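PDB 3RPC: possible metal-dependent hydrolase from Veillonella parvula, which is probably a zinc-dependent hydrolase of the metallo-beta-lactamase superfamily, holding two zinc ions in its presumed active site, with its substrate not established. Local coordinates for residues 191-194 with 200-203; 238-243 with 253-258. All coordinates share one frame; numbering follows the deposited sequence.

The two contacts join different elements. Interaction 1 stays inside one irregular loop, between strand 186-190 and helix 207-216, where the I203 side chain lies about 6 Å from a bound zinc ion; interaction 2 joins helix 237-246 to the residues just after strand 253-254, within one beta-alpha-beta unit. Their centres are about 16 Å apart, and they meet in a packing contact of T191 OG1 with V240 CG2 at 4.1 Å. Each mixes buried and exposed residues. In interaction 1 A194 O accepts neutral hydrogen bonds from S202 OG and I203 N, with water reaching Y193 and D201 at the outer end; in interaction 2 a charged R241-E257 pair lies outward of a small contact between V240 and V255.

Interaction 1. Residues 191-194 with 200-203; sequences TGYA and EDSI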
loop_
_atom_site.group_PDB
_atom_site.type_symbol
_atom_site.label_atom_id
_atom_site.label_comp_id
_atom_site.label_asym_id
_atom_site.label_seq_id
_atom_site.Cartn_x
_atom_site.Cartn_y
_atom_site.Cartn_z
ATOM N N THR A 191 -1.930 8.250 -17.623
ATOM C CA THR A 191 -1.011 7.584 -18.548
ATOM C C THR A 191 -0.026 8.525 -19.231
ATOM O O THR A 191 0.562 8.172 -20.259
ATOM C CB THR A 191 -1.780 6.795 -19.631
ATOM O OG1 THR A 191 -2.553 7.698 -20.443
ATOM C CG2 THR A 191 -2.710 5.786 -18.994
ATOM N N GLY A 192 0.177 9.700 -18.646
ATOM C CA GLY A 192 1.090 10.675 -19.206
ATOM C C GLY A 192 2.572 10.376 -19.029
ATOM O O GLY A 192 3.413 11.104 -19.551
ATOM N N TYR A 193 2.906 9.318 -18.289
ATOM C CA TYR A 193 4.298 8.886 -18.171
ATOM C C TYR A 193 5.213 10.051 -17.773
ATOM O O TYR A 193 6.204 10.371 -18.449
ATOM C CB TYR A 193 4.748 8.243 -19.481
ATOM C CG TYR A 193 5.898 7.265 -19.379
ATOM C CD1 TYR A 193 5.747 6.051 -18.723
ATOM C CD2 TYR A 193 7.120 7.538 -19.989
ATOM C CE1 TYR A 193 6.802 5.136 -18.659
ATOM C CE2 TYR A 193 8.170 6.640 -19.938
ATOM C CZ TYR A 193 8.002 5.449 -19.271
ATOM O OH TYR A 193 9.059 4.557 -19.224
ATOM N N ALA A 194 4.862 10.688 -16.659
ATOM C CA ALA A 194 5.652 11.776 -16.106
ATOM C C ALA A 194 7.046 11.273 -15.739
ATOM O O ALA A 194 7.182 10.228 -15.091
ATOM C CB ALA A 194 4.950 12.352 -14.886
ATOM N N GLU A 200 15.078 6.585 -15.651
ATOM C CA GLU A 200 14.576 5.956 -16.880
ATOM C C GLU A 200 13.068 5.709 -16.961
ATOM O O GLU A 200 12.477 5.738 -18.048
ATOM C CB GLU A 200 15.273 4.607 -17.081
ATOM C CG GLU A 200 16.774 4.687 -17.228
ATOM C CD GLU A 200 17.360 3.401 -17.782
ATOM O OE1 GLU A 200 16.581 2.448 -17.995
ATOM O OE2 GLU A 200 18.591 3.348 -18.007
ATOM N N ASP A 201 12.456 5.412 -15.826
ATOM C CA ASP A 201 11.057 4.997 -15.811
ATOM C C ASP A 201 10.132 6.180 -15.516
ATOM O O ASP A 201 10.453 7.306 -15.870
ATOM C CB ASP A 201 10.871 3.858 -14.812
ATOM C CG ASP A 201 11.631 2.612 -15.223
ATOM O OD1 ASP A 201 11.517 2.232 -16.406
ATOM O OD2 ASP A 201 12.354 2.031 -14.377
ATOM N N SER A 202 8.994 5.935 -14.883
ATOM C CA SER A 202 8.038 7.017 -14.636
ATOM C C SER A 202 7.492 6.974 -13.215
ATOM O O SER A 202 7.515 5.938 -12.554
ATOM C CB SER A 202 6.892 6.938 -15.650
ATOM O OG SER A 202 5.878 7.905 -15.406
ATOM N N ILE A 203 7.001 8.111 -12.746
ATOM C CA ILE A 203 6.266 8.155 -11.486
ATOM C C ILE A 203 4.788 7.808 -11.633
ATOM O O ILE A 203 4.085 7.687 -10.632
ATOM C CB ILE A 203 6.388 9.527 -10.810
ATOM C CG1 ILE A 203 5.860 10.627 -11.743
ATOM C CG2 ILE A 203 7.842 9.781 -10.403
ATOM C CD1 ILE A 203 5.796 12.019 -11.100
HETATM O O HOH W 1 9.072 2.431 -17.738
#
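The carbonyl oxygen of A194 takes two hydrogen bonds from the 200-203 segment, one from S202 OG at 2.7 Å and one from I203 N at 3.2 Å. They close a loop of the metallo-beta-lactamase fold between strand 186-190 and helix 207-216. The two donors use the acceptor differently: I203 N comes almost head-on to the carbonyl, with a C=O...N angle of 161°, whereas S202 OG is tilted 32° from the carbonyl plane. The serine hydroxyl is placed by its torsion, OG lying anti to the backbone N (chi1 176°), and OG in turn accepts from I204 N. Beyond this buried pair, I203 O accepts a hydrogen bond from ND1 of the zinc ligand H132, which ties the loop to the metal site.

The Y193 ring lies against the same serine. S202 CB sits over one face, 3.7 Å from the ring centroid, a CH-pi contact displaced toward the rim at CD1 and CE1. On the other flank of the bonds, A194 CB packs on I203 CG1 at 3.7 Å. Farthest out, one water lies in the plane of the tyrosine ring, 2.6 Å from Y193 OH, and donates to D201 OD1 at 2.8 Å.

Interaction 2. Residues 238-243 with 253-258; sequences KDVRKF and VAVPED
R241 reaches out from its helix past V255, so that its guanidinium meets both the backbone and a carboxylate of the 253-258 segment. The arginine chain runs straight out to NE, which passes 3.9 Å from V255 CB. At the end, NH2 serves two acceptors: E257 OE2 at 2.7 Å, in a salt bridge, and V255 O at 2.9 Å. Neither lies exactly in the guanidinium plane, and the N-H...O angle of 144° to OE2 shows a bent bond. A second, weak bond runs from NH1 to the same OE2 at 3.2 Å, so one carboxylate oxygen is held by both terminal nitrogens.

The two side chains cross at about a right angle, with the carboxylate plane turned 42° from the guanidinium. NH2 meets OE2 from above the carboxylate plane, 53° out of it. The bend of E257 at chi2 brings its carboxylate back to the arginine.

Strand 221-225, helix 237-246 and strand 253-254 form a beta-alpha-beta unit, and this contact joins its helix to the segment that directly follows the last strand. On the inner side V240 CG1 meets V255 CG2 at 3.7 Å, the valines meeting at a slant. V240 also packs on I210 of helix 207-216, while V255 touches R237 and I244 of its own helix partner, 237-246.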
loop_
_atom_site.group_PDB
_atom_site.type_symbol
_atom_site.label_atom_id
_atom_site.label_comp_id
_atom_site.label_asym_id
_atom_site.label_seq_id
_atom_site.Cartn_x
_atom_site.Cartn_y
_atom_site.Cartn_z
ATOM N N LYS A 238 -1.422 11.965 -28.472
ATOM C CA LYS A 238 -1.011 11.491 -29.795
ATOM C C LYS A 238 -0.265 10.165 -29.647
ATOM O O LYS A 238 -0.504 9.215 -30.405
ATOM C CB LYS A 238 -0.115 12.524 -30.485
ATOM C CG LYS A 238 -0.843 13.729 -31.049
ATOM C CD LYS A 238 0.159 14.750 -31.573
ATOM C CE LYS A 238 -0.522 16.017 -32.068
ATOM N NZ LYS A 238 0.476 17.079 -32.391
ATOM N N ASP A 239 0.624 10.095 -28.656
ATOM C CA ASP A 239 1.401 8.878 -28.400
ATOM C C ASP A 239 0.480 7.710 -28.047
ATOM O O ASP A 239 0.635 6.598 -28.556
ATOM C CB ASP A 239 2.398 9.090 -27.261
ATOM C CG ASP A 239 3.431 10.163 -27.564
ATOM O OD1 ASP A 239 3.590 10.536 -28.744
ATOM O OD2 ASP A 239 4.100 10.622 -26.609
ATOM N N VAL A 240 -0.489 7.959 -27.176
ATOM C CA VAL A 240 -1.377 6.885 -26.763
ATOM C C VAL A 240 -2.248 6.443 -27.932
ATOM O O VAL A 240 -2.482 5.247 -28.121
ATOM C CB VAL A 240 -2.240 7.297 -25.556
ATOM C CG1 VAL A 240 -3.358 6.281 -25.329
ATOM C CG2 VAL A 240 -1.372 7.425 -24.315
ATOM N N ARG A 241 -2.716 7.400 -28.726
ATOM C CA ARG A 241 -3.550 7.061 -29.878
ATOM C C ARG A 241 -2.822 6.164 -30.885
ATOM O O ARG A 241 -3.410 5.202 -31.404
ATOM C CB ARG A 241 -4.117 8.327 -30.529
ATOM C CG ARG A 241 -5.188 8.938 -29.643
ATOM C CD ARG A 241 -5.580 10.319 -30.075
ATOM N NE ARG A 241 -6.682 10.790 -29.242
ATOM C CZ ARG A 241 -6.935 12.069 -28.996
ATOM N NH1 ARG A 241 -6.159 13.012 -29.516
ATOM N NH2 ARG A 241 -7.962 12.400 -28.222
ATOM N N LYS A 242 -1.540 6.440 -31.127
ATOM C CA LYS A 242 -0.752 5.597 -32.029
ATOM C C LYS A 242 -0.636 4.182 -31.464
ATOM O O LYS A 242 -0.783 3.186 -32.180
ATOM C CB LYS A 242 0.648 6.188 -32.235
ATOM C CG LYS A 242 1.512 5.368 -33.209
ATOM C CD LYS A 242 2.802 6.086 -33.613
ATOM C CE LYS A 242 3.747 6.291 -32.437
ATOM N NZ LYS A 242 5.099 6.780 -32.912
ATOM N N PHE A 243 -0.388 4.101 -30.167
ATOM C CA PHE A 243 -0.179 2.825 -29.507
ATOM C C PHE A 243 -1.444 1.980 -29.544
ATOM O O PHE A 243 -1.396 0.791 -29.877
ATOM C CB PHE A 243 0.265 3.077 -28.064
ATOM C CG PHE A 243 0.422 1.833 -27.238
ATOM C CD1 PHE A 243 1.603 1.120 -27.265
ATOM C CD2 PHE A 243 -0.610 1.403 -26.419
ATOM C CE1 PHE A 243 1.752 -0.025 -26.489
ATOM C CE2 PHE A 243 -0.472 0.248 -25.644
ATOM C CZ PHE A 243 0.711 -0.454 -25.678
ATOM N N VAL A 253 -10.046 1.383 -25.202
ATOM C CA VAL A 253 -9.383 2.530 -24.583
ATOM C C VAL A 253 -9.845 3.856 -25.173
ATOM O O VAL A 253 -9.656 4.114 -26.371
ATOM C CB VAL A 253 -7.855 2.460 -24.762
ATOM C CG1 VAL A 253 -7.184 3.641 -24.045
ATOM C CG2 VAL A 253 -7.318 1.123 -24.235
ATOM N N ALA A 254 -10.442 4.693 -24.326
ATOM C CA ALA A 254 -10.839 6.042 -24.721
ATOM C C ALA A 254 -9.749 7.027 -24.325
ATOM O O ALA A 254 -9.112 6.881 -23.276
ATOM C CB ALA A 254 -12.150 6.420 -24.063
ATOM N N VAL A 255 -9.536 8.028 -25.171
ATOM C CA VAL A 255 -8.609 9.115 -24.879
ATOM C C VAL A 255 -9.390 10.417 -25.020
ATOM O O VAL A 255 -9.361 11.059 -26.073
ATOM C CB VAL A 255 -7.408 9.112 -25.844
ATOM C CG1 VAL A 255 -6.389 10.161 -25.434
ATOM C CG2 VAL A 255 -6.767 7.723 -25.893
ATOM N N PRO A 256 -10.121 10.802 -23.967
ATOM C CA PRO A 256 -11.014 11.956 -24.136
ATOM C C PRO A 256 -10.268 13.274 -24.263
ATOM O O PRO A 256 -9.217 13.465 -23.654
ATOM C CB PRO A 256 -11.838 11.952 -22.845
ATOM C CG PRO A 256 -10.916 11.283 -21.835
ATOM C CD PRO A 256 -10.249 10.189 -22.635
ATOM N N GLU A 257 -10.826 14.184 -25.057
ATOM C CA GLU A 257 -10.331 15.544 -25.093
ATOM C C GLU A 257 -10.738 16.266 -23.813
ATOM O O GLU A 257 -11.664 15.855 -23.112
ATOM C CB GLU A 257 -10.921 16.289 -26.289
ATOM C CG GLU A 257 -10.575 15.677 -27.637
ATOM C CD GLU A 257 -9.099 15.745 -27.963
ATOM O OE1 GLU A 257 -8.389 16.612 -27.426
ATOM O OE2 GLU A 257 -8.635 14.915 -28.771
ATOM N N ASP A 258 -10.048 17.360 -23.522
ATOM C CA ASP A 258 -10.457 18.217 -22.422
ATOM C C ASP A 258 -11.871 18.698 -22.705
ATOM O O ASP A 258 -12.126 19.259 -23.775
ATOM C CB ASP A 258 -9.518 19.416 -22.313
ATOM C CG ASP A 258 -8.134 19.045 -21.783
ATOM O OD1 ASP A 258 -7.890 17.857 -21.461
ATOM O OD2 ASP A 258 -7.288 19.961 -21.669
#